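Local structure of glucoamylase (Thermoanaerobacterium thermosaccharolyticum, 1LF9) at residues E29-S34 with D71-K76; I531-F536 with Y574-D579; H338-R343 with T382-K387. The protein hydrolyses terminal alpha-1,4-linked glucose units one after another from the non-reducing ends of glucan chains, releasing beta-D-glucose. All blocks are in the same frame, centred on the assembly; numbering follows the deposited sequence.

Contact 1: residues E29-S34 with D71-K76; sequences EDTWAS and DVKEIK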
loop_
_atom_site.group_PDB
_atom_site.type_symbol
_atom_site.label_atom_id
_atom_site.label_comp_id
_atom_site.label_asym_id
_atom_site.label_seq_id
_atom_site.Cartn_x
_atom_site.Cartn_y
_atom_site.Cartn_z
ATOM N N GLU A 29 11.410 13.575 19.230
ATOM C CA GLU A 29 11.371 12.794 17.998
ATOM C C GLU A 29 9.989 12.174 17.822
ATOM O O GLU A 29 9.382 11.699 18.784
ATOM C CB GLU A 29 12.415 11.679 18.025
ATOM C CG GLU A 29 13.844 12.154 17.823
ATOM C CD GLU A 29 14.841 11.005 17.802
ATOM O OE1 GLU A 29 16.041 11.261 17.555
ATOM O OE2 GLU A 29 14.423 9.847 18.034
ATOM N N ASP A 30 9.500 12.182 16.585
ATOM C CA ASP A 30 8.187 11.632 16.264
ATOM C C ASP A 30 8.341 10.357 15.426
ATOM O O ASP A 30 9.451 9.880 15.184
ATOM C CB ASP A 30 7.373 12.669 15.483
ATOM C CG ASP A 30 5.878 12.532 15.693
ATOM O OD1 ASP A 30 5.420 11.481 16.200
ATOM O OD2 ASP A 30 5.158 13.489 15.339
ATOM N N THR A 31 7.218 9.812 14.981
ATOM C CA THR A 31 7.217 8.598 14.175
ATOM C C THR A 31 6.201 8.774 13.063
ATOM O O THR A 31 5.632 9.852 12.893
ATOM C CB THR A 31 6.768 7.379 14.991
ATOM O OG1 THR A 31 5.415 7.575 15.412
ATOM C CG2 THR A 31 7.643 7.193 16.211
ATOM N N TRP A 32 5.981 7.716 12.292
ATOM C CA TRP A 32 4.979 7.788 11.247
ATOM C C TRP A 32 3.714 7.175 11.836
ATOM O O TRP A 32 3.684 6.832 13.024
ATOM C CB TRP A 32 5.438 7.044 9.995
ATOM C CG TRP A 32 6.466 7.819 9.229
ATOM C CD1 TRP A 32 7.811 7.608 9.211
ATOM C CD2 TRP A 32 6.228 8.973 8.409
ATOM N NE1 TRP A 32 8.431 8.560 8.430
ATOM C CE2 TRP A 32 7.481 9.409 7.927
ATOM C CE3 TRP A 32 5.075 9.682 8.038
ATOM C CZ2 TRP A 32 7.619 10.520 7.090
ATOM C CZ3 TRP A 32 5.210 10.792 7.206
ATOM C CH2 TRP A 32 6.478 11.198 6.742
ATOM N N ALA A 33 2.672 7.042 11.026
ATOM C CA ALA A 33 1.422 6.482 11.527
ATOM C C ALA A 33 1.319 4.962 11.412
ATOM O O ALA A 33 2.138 4.305 10.767
ATOM C CB ALA A 33 0.234 7.137 10.812
ATOM N N SER A 34 0.302 4.417 12.062
ATOM C CA SER A 34 0.036 2.992 12.024
ATOM C C SER A 34 -0.253 2.648 10.564
ATOM O O SER A 34 -0.983 3.378 9.879
ATOM C CB SER A 34 -1.188 2.673 12.890
ATOM O OG SER A 34 -1.626 1.331 12.718
ATOM N N ASP A 71 3.493 14.161 3.645
ATOM C CA ASP A 71 3.710 15.455 4.263
ATOM C C ASP A 71 3.043 15.575 5.606
ATOM O O ASP A 71 3.219 16.574 6.300
ATOM C CB ASP A 71 3.172 16.558 3.357
ATOM C CG ASP A 71 3.757 16.502 1.975
ATOM O OD1 ASP A 71 2.977 16.351 1.012
ATOM O OD2 ASP A 71 4.997 16.609 1.852
ATOM N N VAL A 72 2.277 14.560 5.976
ATOM C CA VAL A 72 1.562 14.604 7.242
ATOM C C VAL A 72 1.570 13.264 7.954
ATOM O O VAL A 72 1.614 12.207 7.322
ATOM C CB VAL A 72 0.086 15.023 7.021
ATOM C CG1 VAL A 72 -0.626 15.152 8.349
ATOM C CG2 VAL A 72 0.024 16.328 6.247
ATOM N N LYS A 73 1.534 13.313 9.279
ATOM C CA LYS A 73 1.505 12.096 10.071
ATOM C C LYS A 73 0.076 11.852 10.539
ATOM O O LYS A 73 -0.479 10.776 10.330
ATOM C CB LYS A 73 2.404 12.211 11.300
ATOM C CG LYS A 73 2.324 10.970 12.175
ATOM C CD LYS A 73 2.684 11.242 13.619
ATOM C CE LYS A 73 2.452 9.994 14.474
ATOM N NZ LYS A 73 2.715 10.231 15.922
ATOM N N GLU A 74 -0.500 12.872 11.174
ATOM C CA GLU A 74 -1.854 12.815 11.717
ATOM C C GLU A 74 -2.582 14.155 11.679
ATOM O O GLU A 74 -1.980 15.228 11.562
ATOM C CB GLU A 74 -1.851 12.448 13.195
ATOM C CG GLU A 74 -1.367 11.104 13.610
ATOM C CD GLU A 74 -1.611 10.911 15.087
ATOM O OE1 GLU A 74 -1.181 11.788 15.869
ATOM O OE2 GLU A 74 -2.242 9.902 15.466
ATOM N N ILE A 75 -3.895 14.048 11.849
ATOM C CA ILE A 75 -4.821 15.163 11.941
ATOM C C ILE A 75 -5.930 14.526 12.764
ATOM O O ILE A 75 -6.800 13.852 12.222
ATOM C CB ILE A 75 -5.381 15.602 10.572
ATOM C CG1 ILE A 75 -4.281 16.258 9.739
ATOM C CG2 ILE A 75 -6.501 16.608 10.783
ATOM C CD1 ILE A 75 -4.730 16.699 8.361
ATOM N N LYS A 76 -5.867 14.712 14.080
ATOM C CA LYS A 76 -6.843 14.119 14.992
ATOM C C LYS A 76 -7.459 15.127 15.965
ATOM O O LYS A 76 -6.987 16.255 16.095
ATOM C CB LYS A 76 -6.178 13.001 15.794
ATOM C CG LYS A 76 -4.992 13.484 16.625
ATOM C CD LYS A 76 -4.447 12.405 17.543
ATOM C CE LYS A 76 -3.290 12.936 18.379
ATOM N NZ LYS A 76 -2.634 11.867 19.183
HETATM O O HOH W 1 3.767 7.635 17.364
#

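Contact 2: residues I531-F536 with Y574-D579; sequences IVDPSF and YRYNHD. With AC1 (4,6-dideoxy-4-{[(1S,4R,5S,6S)-4,5,6-trihydroxy-3-(hydroxymethyl)cyclohex-2-en-1-yl]amino}-alpha-D-glucopyranose), chain C.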
loop_
_atom_site.group_PDB
_atom_site.type_symbol
_atom_site.label_atom_id
_atom_site.label_comp_id
_atom_site.label_asym_id
_atom_site.label_seq_id
_atom_site.Cartn_x
_atom_site.Cartn_y
_atom_site.Cartn_z
ATOM N N ILE A 531 13.482 -25.845 4.164
ATOM C CA ILE A 531 12.590 -24.729 3.874
ATOM C C ILE A 531 11.680 -24.859 2.661
ATOM O O ILE A 531 12.145 -25.036 1.532
ATOM C CB ILE A 531 13.399 -23.429 3.725
ATOM C CG1 ILE A 531 14.452 -23.345 4.838
ATOM C CG2 ILE A 531 12.469 -22.227 3.789
ATOM C CD1 ILE A 531 13.874 -23.339 6.250
ATOM N N VAL A 532 10.376 -24.769 2.911
ATOM C CA VAL A 532 9.383 -24.838 1.856
ATOM C C VAL A 532 8.714 -23.477 1.739
ATOM O O VAL A 532 8.703 -22.694 2.687
ATOM C CB VAL A 532 8.344 -25.935 2.123
ATOM C CG1 VAL A 532 9.007 -27.297 1.965
ATOM C CG2 VAL A 532 7.729 -25.764 3.522
ATOM N N ASP A 533 8.140 -23.206 0.574
ATOM C CA ASP A 533 7.543 -21.898 0.296
ATOM C C ASP A 533 6.383 -22.096 -0.684
ATOM O O ASP A 533 6.547 -22.728 -1.726
ATOM C CB ASP A 533 8.647 -21.029 -0.327
ATOM C CG ASP A 533 8.243 -19.579 -0.515
ATOM O OD1 ASP A 533 7.111 -19.319 -0.964
ATOM O OD2 ASP A 533 9.079 -18.691 -0.229
ATOM N N PRO A 534 5.191 -21.567 -0.367
ATOM C CA PRO A 534 4.070 -21.752 -1.301
ATOM C C PRO A 534 4.291 -21.082 -2.663
ATOM O O PRO A 534 3.532 -21.293 -3.613
ATOM C CB PRO A 534 2.875 -21.178 -0.536
ATOM C CG PRO A 534 3.499 -20.189 0.393
ATOM C CD PRO A 534 4.751 -20.881 0.857
ATOM N N SER A 535 5.355 -20.299 -2.762
ATOM C CA SER A 535 5.662 -19.622 -4.008
ATOM C C SER A 535 5.901 -20.619 -5.143
ATOM O O SER A 535 5.921 -20.235 -6.309
ATOM C CB SER A 535 6.898 -18.730 -3.835
ATOM O OG SER A 535 6.653 -17.681 -2.905
ATOM N N PHE A 536 6.080 -21.895 -4.811
ATOM C CA PHE A 536 6.318 -22.875 -5.855
ATOM C C PHE A 536 5.088 -22.962 -6.737
ATOM O O PHE A 536 5.180 -23.360 -7.900
ATOM C CB PHE A 536 6.628 -24.256 -5.268
ATOM C CG PHE A 536 5.417 -24.989 -4.763
ATOM C CD1 PHE A 536 4.836 -24.650 -3.545
ATOM C CD2 PHE A 536 4.848 -26.010 -5.517
ATOM C CE1 PHE A 536 3.699 -25.321 -3.082
ATOM C CE2 PHE A 536 3.710 -26.690 -5.066
ATOM C CZ PHE A 536 3.134 -26.345 -3.847
ATOM N N TYR A 574 2.100 -19.066 5.617
ATOM C CA TYR A 574 3.273 -18.256 5.936
ATOM C C TYR A 574 4.040 -18.267 4.619
ATOM O O TYR A 574 3.803 -19.132 3.775
ATOM C CB TYR A 574 4.154 -18.945 6.989
ATOM C CG TYR A 574 3.607 -18.960 8.394
ATOM C CD1 TYR A 574 3.693 -17.834 9.204
ATOM C CD2 TYR A 574 3.014 -20.113 8.924
ATOM C CE1 TYR A 574 3.209 -17.841 10.504
ATOM C CE2 TYR A 574 2.521 -20.133 10.231
ATOM C CZ TYR A 574 2.623 -18.990 11.011
ATOM O OH TYR A 574 2.133 -18.981 12.295
ATOM N N ARG A 575 4.959 -17.328 4.444
ATOM C CA ARG A 575 5.749 -17.283 3.227
ATOM C C ARG A 575 6.710 -18.471 3.182
ATOM O O ARG A 575 7.017 -18.996 2.110
ATOM C CB ARG A 575 6.526 -15.971 3.154
ATOM C CG ARG A 575 5.640 -14.745 3.184
ATOM C CD ARG A 575 6.437 -13.499 2.863
ATOM N NE ARG A 575 7.575 -13.339 3.750
ATOM C CZ ARG A 575 8.520 -12.417 3.608
ATOM N NH1 ARG A 575 9.516 -12.344 4.455
ATOM N NH2 ARG A 575 8.473 -11.558 2.620
ATOM N N TYR A 576 7.168 -18.892 4.357
ATOM C CA TYR A 576 8.083 -20.028 4.492
ATOM C C TYR A 576 8.368 -20.258 5.972
ATOM O O TYR A 576 8.199 -19.351 6.785
ATOM C CB TYR A 576 9.399 -19.772 3.722
ATOM C CG TYR A 576 10.128 -18.502 4.111
ATOM C CD1 TYR A 576 10.998 -18.475 5.201
ATOM C CD2 TYR A 576 9.900 -17.313 3.422
ATOM C CE1 TYR A 576 11.622 -17.294 5.599
ATOM C CE2 TYR A 576 10.517 -16.125 3.814
ATOM C CZ TYR A 576 11.377 -16.120 4.903
ATOM O OH TYR A 576 11.981 -14.939 5.288
ATOM N N ASN A 577 8.791 -21.467 6.321
ATOM C CA ASN A 577 9.080 -21.779 7.709
ATOM C C ASN A 577 10.255 -20.962 8.228
ATOM O O ASN A 577 11.283 -20.838 7.556
ATOM C CB ASN A 577 9.373 -23.279 7.891
ATOM C CG ASN A 577 9.693 -23.989 6.584
ATOM O OD1 ASN A 577 10.412 -23.475 5.739
ATOM N ND2 ASN A 577 9.155 -25.185 6.421
ATOM N N HIS A 578 10.079 -20.401 9.424
ATOM C CA HIS A 578 11.092 -19.596 10.114
ATOM C C HIS A 578 11.164 -18.144 9.650
ATOM O O HIS A 578 12.094 -17.411 9.996
ATOM C CB HIS A 578 12.465 -20.273 10.006
ATOM C CG HIS A 578 12.470 -21.685 10.508
ATOM N ND1 HIS A 578 12.218 -22.006 11.826
ATOM C CD2 HIS A 578 12.620 -22.863 9.858
ATOM C CE1 HIS A 578 12.205 -23.319 11.964
ATOM N NE2 HIS A 578 12.446 -23.864 10.786
ATOM N N ASP A 579 10.166 -17.725 8.880
ATOM C CA ASP A 579 10.100 -16.352 8.396
ATOM C C ASP A 579 10.110 -15.443 9.624
ATOM O O ASP A 579 9.414 -15.718 10.597
ATOM C CB ASP A 579 8.805 -16.159 7.603
ATOM C CG ASP A 579 8.696 -14.783 6.974
ATOM O OD1 ASP A 579 9.630 -13.955 7.118
ATOM O OD2 ASP A 579 7.662 -14.531 6.322
HETATM C C1 AC1 C . 12.144 -6.707 3.886
HETATM O O2 AC1 C . 12.445 -9.085 4.184
HETATM C C2 AC1 C . 11.500 -8.105 3.751
HETATM C C4A AC1 C . 7.063 -7.335 -2.462
HETATM C C3 AC1 C . 11.031 -8.356 2.285
HETATM O O3 AC1 C . 10.445 -9.663 2.215
HETATM C C4 AC1 C . 10.003 -7.262 1.907
HETATM N N4A AC1 C . 9.499 -7.478 0.513
HETATM C C5 AC1 C . 10.734 -5.840 2.020
HETATM O O5 AC1 C . 11.235 -5.653 3.421
HETATM C C6 AC1 C . 9.837 -4.662 1.700
HETATM C C1B AC1 C . 8.004 -7.622 0.471
HETATM C C2B AC1 C . 7.562 -8.856 -0.377
HETATM O O2B AC1 C . 8.229 -9.987 0.137
HETATM C C3B AC1 C . 7.820 -8.629 -1.891
HETATM O O3B AC1 C . 7.406 -9.749 -2.632
HETATM O O4 AC1 C . 7.788 -6.931 -3.607
HETATM C C5B AC1 C . 6.907 -6.190 -1.402
HETATM C C7B AC1 C . 7.352 -6.333 -0.076
HETATM C C6B AC1 C . 6.241 -4.885 -1.828
HETATM O O6B AC1 C . 4.818 -4.999 -1.660
#

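Contact 3: residues H338-R343 with T382-K387; sequences HLVWSR and TWISGK. With AC1 (4,6-dideoxy-4-{[(1S,4R,5S,6S)-4,5,6-trihydroxy-3-(hydroxymethyl)cyclohex-2-en-1-yl]amino}-alpha-D-glucopyranose), chain C.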
loop_
_atom_site.group_PDB
_atom_site.type_symbol
_atom_site.label_atom_id
_atom_site.label_comp_id
_atom_site.label_asym_id
_atom_site.label_seq_id
_atom_site.Cartn_x
_atom_site.Cartn_y
_atom_site.Cartn_z
ATOM N N HIS A 338 5.397 2.932 -0.345
ATOM C CA HIS A 338 4.962 3.817 -1.414
ATOM C C HIS A 338 6.146 4.014 -2.359
ATOM O O HIS A 338 6.674 5.113 -2.543
ATOM C CB HIS A 338 4.412 5.143 -0.859
ATOM C CG HIS A 338 5.344 5.865 0.060
ATOM N ND1 HIS A 338 6.463 6.536 -0.388
ATOM C CD2 HIS A 338 5.310 6.041 1.402
ATOM C CE1 HIS A 338 7.078 7.094 0.640
ATOM N NE2 HIS A 338 6.399 6.808 1.737
ATOM N N LEU A 339 6.551 2.883 -2.927
ATOM C CA LEU A 339 7.647 2.759 -3.874
ATOM C C LEU A 339 7.128 1.837 -4.975
ATOM O O LEU A 339 6.114 1.157 -4.799
ATOM C CB LEU A 339 8.854 2.113 -3.196
ATOM C CG LEU A 339 10.021 2.958 -2.678
ATOM C CD1 LEU A 339 9.570 4.368 -2.318
ATOM C CD2 LEU A 339 10.631 2.242 -1.477
ATOM N N VAL A 340 7.823 1.798 -6.103
ATOM C CA VAL A 340 7.387 0.959 -7.205
ATOM C C VAL A 340 8.201 -0.317 -7.370
ATOM O O VAL A 340 9.410 -0.269 -7.581
ATOM C CB VAL A 340 7.426 1.729 -8.546
ATOM C CG1 VAL A 340 6.932 0.823 -9.681
ATOM C CG2 VAL A 340 6.569 2.988 -8.453
ATOM N N TRP A 341 7.523 -1.454 -7.264
ATOM C CA TRP A 341 8.152 -2.763 -7.456
ATOM C C TRP A 341 7.562 -3.332 -8.744
ATOM O O TRP A 341 6.341 -3.358 -8.923
ATOM C CB TRP A 341 7.803 -3.735 -6.331
ATOM C CG TRP A 341 8.675 -3.729 -5.116
ATOM C CD1 TRP A 341 9.707 -4.585 -4.844
ATOM C CD2 TRP A 341 8.493 -2.936 -3.938
ATOM N NE1 TRP A 341 10.164 -4.390 -3.565
ATOM C CE2 TRP A 341 9.438 -3.385 -2.984
ATOM C CE3 TRP A 341 7.620 -1.896 -3.593
ATOM C CZ2 TRP A 341 9.534 -2.829 -1.701
ATOM C CZ3 TRP A 341 7.713 -1.341 -2.317
ATOM C CH2 TRP A 341 8.665 -1.812 -1.387
ATOM N N SER A 342 8.439 -3.787 -9.627
ATOM C CA SER A 342 8.044 -4.378 -10.887
ATOM C C SER A 342 7.096 -5.563 -10.659
ATOM O O SER A 342 6.126 -5.747 -11.390
ATOM C CB SER A 342 9.304 -4.835 -11.622
ATOM O OG SER A 342 9.008 -5.800 -12.616
ATOM N N ARG A 343 7.383 -6.366 -9.640
ATOM C CA ARG A 343 6.549 -7.522 -9.333
ATOM C C ARG A 343 5.133 -7.099 -8.955
ATOM O O ARG A 343 4.164 -7.530 -9.582
ATOM C CB ARG A 343 7.179 -8.340 -8.195
ATOM C CG ARG A 343 6.284 -9.448 -7.627
ATOM C CD ARG A 343 7.001 -10.257 -6.530
ATOM N NE ARG A 343 7.768 -9.384 -5.650
ATOM C CZ ARG A 343 9.077 -9.161 -5.754
ATOM N NH1 ARG A 343 9.795 -9.761 -6.694
ATOM N NH2 ARG A 343 9.661 -8.284 -4.950
ATOM N N THR A 382 11.980 1.177 -7.054
ATOM C CA THR A 382 12.396 2.549 -7.326
ATOM C C THR A 382 11.388 3.550 -6.826
ATOM O O THR A 382 10.237 3.206 -6.566
ATOM C CB THR A 382 12.509 2.816 -8.840
ATOM O OG1 THR A 382 11.212 2.669 -9.435
ATOM C CG2 THR A 382 13.467 1.852 -9.501
ATOM N N TRP A 383 11.825 4.799 -6.708
ATOM C CA TRP A 383 10.929 5.869 -6.307
ATOM C C TRP A 383 10.089 6.066 -7.558
ATOM O O TRP A 383 10.413 5.513 -8.609
ATOM C CB TRP A 383 11.704 7.151 -5.993
ATOM C CG TRP A 383 12.552 7.070 -4.763
ATOM C CD1 TRP A 383 13.838 6.622 -4.678
ATOM C CD2 TRP A 383 12.173 7.460 -3.436
ATOM N NE1 TRP A 383 14.288 6.715 -3.380
ATOM C CE2 TRP A 383 13.285 7.227 -2.598
ATOM C CE3 TRP A 383 10.999 7.985 -2.875
ATOM C CZ2 TRP A 383 13.262 7.502 -1.225
ATOM C CZ3 TRP A 383 10.975 8.259 -1.503
ATOM C CH2 TRP A 383 12.103 8.016 -0.698
ATOM N N ILE A 384 9.019 6.844 -7.473
ATOM C CA ILE A 384 8.187 7.036 -8.656
ATOM C C ILE A 384 8.983 7.670 -9.798
ATOM O O ILE A 384 8.648 7.506 -10.976
ATOM C CB ILE A 384 6.937 7.893 -8.339
ATOM C CG1 ILE A 384 7.355 9.210 -7.703
ATOM C CG2 ILE A 384 6.000 7.125 -7.397
ATOM C CD1 ILE A 384 6.198 10.148 -7.496
ATOM N N SER A 385 10.051 8.379 -9.450
ATOM C CA SER A 385 10.892 9.027 -10.452
ATOM C C SER A 385 11.610 7.990 -11.308
ATOM O O SER A 385 12.073 8.292 -12.409
ATOM C CB SER A 385 11.933 9.911 -9.769
ATOM O OG SER A 385 12.836 9.124 -9.007
ATOM N N GLY A 386 11.701 6.765 -10.798
ATOM C CA GLY A 386 12.388 5.712 -11.521
ATOM C C GLY A 386 13.757 5.486 -10.907
ATOM O O GLY A 386 14.472 4.555 -11.275
ATOM N N LYS A 387 14.130 6.348 -9.968
ATOM C CA LYS A 387 15.416 6.217 -9.292
ATOM C C LYS A 387 15.342 5.001 -8.372
ATOM O O LYS A 387 14.407 4.865 -7.579
ATOM C CB LYS A 387 15.726 7.476 -8.465
ATOM C CG LYS A 387 17.059 7.407 -7.713
ATOM C CD LYS A 387 17.418 8.712 -6.982
ATOM C CE LYS A 387 16.552 8.977 -5.744
ATOM N NZ LYS A 387 15.172 9.442 -6.077
HETATM C C1 AC1 C . 12.144 -6.707 3.886
HETATM O O2 AC1 C . 12.445 -9.085 4.184
HETATM C C2 AC1 C . 11.500 -8.105 3.751
HETATM C C4A AC1 C . 7.063 -7.335 -2.462
HETATM C C3 AC1 C . 11.031 -8.356 2.285
HETATM O O3 AC1 C . 10.445 -9.663 2.215
HETATM C C4 AC1 C . 10.003 -7.262 1.907
HETATM N N4A AC1 C . 9.499 -7.478 0.513
HETATM C C5 AC1 C . 10.734 -5.840 2.020
HETATM O O5 AC1 C . 11.235 -5.653 3.421
HETATM C C6 AC1 C . 9.837 -4.662 1.700
HETATM C C1B AC1 C . 8.004 -7.622 0.471
HETATM C C2B AC1 C . 7.562 -8.856 -0.377
HETATM O O2B AC1 C . 8.229 -9.987 0.137
HETATM C C3B AC1 C . 7.820 -8.629 -1.891
HETATM O O3B AC1 C . 7.406 -9.749 -2.632
HETATM O O4 AC1 C . 7.788 -6.931 -3.607
HETATM C C5B AC1 C . 6.907 -6.190 -1.402
HETATM C C7B AC1 C . 7.352 -6.333 -0.076
HETATM C C6B AC1 C . 6.241 -4.885 -1.828
HETATM O O6B AC1 C . 4.818 -4.999 -1.660
HETATM O O HOH W 2 10.446 -0.185 -10.128
#

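Contact 1: residues E29-S34 with D71-K76
A classic beta bulge in strand 70-80, where Lys-73 and Glu-74 both face Asp-156, is the place from which Lys-73 reaches across to Asp-30 and the loop around it. The lysine runs out straight, CG anti to the backbone N (chi1 177°) and every later torsion extended, and ends in a salt bridge of 3.0 Å from NZ to OD1 of Asp-30. NZ meets this oxygen on its syn side, a little out of the carboxylate plane. The backbone N of Thr-31 grips the same oxygen, coming from above the plane but over the same face, with N at 2.7 Å from Asp-30 OD1. OD1 is thus held by two donors, while OD2 is taken by His-158, which leaves the buried carboxylate little freedom to rotate. A water extends the polar group, accepting from Lys-73 NZ at 3.2 Å and lying 2.6 Å from Thr-31 OG1. On its way the lysine lays its methylenes along the loop backbone, CD coming to 3.3 Å from Thr-31 O. Farther along, Ala-33 CB packs on Lys-73 O, and the edge of the Trp-32 indole meets Val-72 O in plane. Trp-32 NE1 bonds to Asp-332 O, carrying the contact toward the catalytic region. The contact ties the loop before strand 39-41 to the bulged inner strand 70-80 of the N-terminal beta-sandwich found in bacterial family 15 glucoamylases.

Contact 2: residues I531-F536 with Y574-D579
Val-532 and Asn-577 join two loops of the (alpha/alpha)6 barrel of family 15 enzymes, one shaped by an Asx turn at Asp-533 and the other by a type II beta turn from Tyr-576 to Asp-579. The hydrogen bond between the segments runs from Val-532 N to Asn-577 OD1 (3.1 Å), in the carbonyl plane and on a lone pair. The amide crosses the valine at about a right angle, ND2 lying 3.3 Å from Val-532 CG2.

Apolar packing continues at Ile-531. Its CG2 lies 3.9 Å from Tyr-576 CB, the two side chains running side by side, and its CD1 meets the edge of the His-578 imidazole. Weaker CA-H...O contacts link the backbones, Tyr-576 CA to Val-532 O and Asp-533 CA to Arg-575 O.

The carboxylate of Asp-533 is the acceptor of the Asx turn: OD1 takes both Ser-535 N (2.7 Å) and Ser-535 OG (2.6 Å), from one face of its plane. A first torsion of -173°, pointing CG away from the backbone N, brings the group close to Arg-575 O, which lies 3.0 Å from Asp-533 CG; the carboxylate oxygens and this carbonyl are all acceptors, so no hydrogen bond forms between them. Replacing Asp-533 by an alanine removes the acceptor of both bonds, which would probably leave Ser-535 N without its mate and the Ser-535 hydroxyl less firmly held.

Charged groups carry the contact to the bound AC1. Arg-575 grips Asp-579 side-on, NE to OD2 and NH1 to OD1, while Glu-439 takes NH1 as a second partner; this fixes the guanidinium plane. From there NH2 donates almost straight (176°) to O3 of AC1, at 2.8 Å.

Contact 3: residues H338-R343 with T382-K387
The carbonyl O of Val-340 takes two donors, Thr-382 N at 3.0 Å and a water that also lies beside Thr-382 OG1. With the return bond from Val-340 N to Thr-382 O (2.8 Å, 172°), this makes a single antiparallel beta bridge, a hydrogen-bonded pair, between two loops of the (alpha/alpha)6 barrel. Trp-383 then starts a type I turn that ends at Gly-386.

Side chains pack around the bridge. Leu-339 lays CD1 over one face of the Trp-383 indole, 4.2 Å from the centroid of its six-membered ring, a CH-pi contact offset toward the rim. Val-340 CG2 touches Ile-384 CG2, and Tyr-367 of helix 358-375 packs against both Val-340 and Thr-382.

Beyond the bridge the chain enters the sugar site. Trp-341, the N-cap of helix 342-355, spreads its ring under AC1, whose C6B sits over the centre of one face, while NE1 bonds to Glu-438, the probable proton donor. Arg-343, bent at chi3 (41°) and held by Asp-396 through NH1, turns its guanidinium edge to the ligand: NE makes weak bonds to AC1 O3B and O4, and NH2 donates to AC1 O4 at 2.7 Å.

Overall arrangement
Contacts 2 and 3 lie in the catalytic region and bind the two rings of AC1: contact 3 the cyclohexene ring through Trp-341 and Arg-343, contact 2 the 4,6-dideoxyglucose ring through Arg-575. Their centres are 26 Å apart and their nearest atoms about 8 Å. The probable proton acceptor Glu-435 has its side chain about 5 Å from that of Asp-533, and the probable donor Glu-438 about 7 Å from that of Arg-575. Contact 1 belongs to the N-terminal region, 23 Å from contact 3 and 34 Å from contact 2 between centres, with nearest atoms about 7 Å from contact 3; the side chain of Trp-32 is about 9 Å from that of Trp-325, a likely substrate-binding residue.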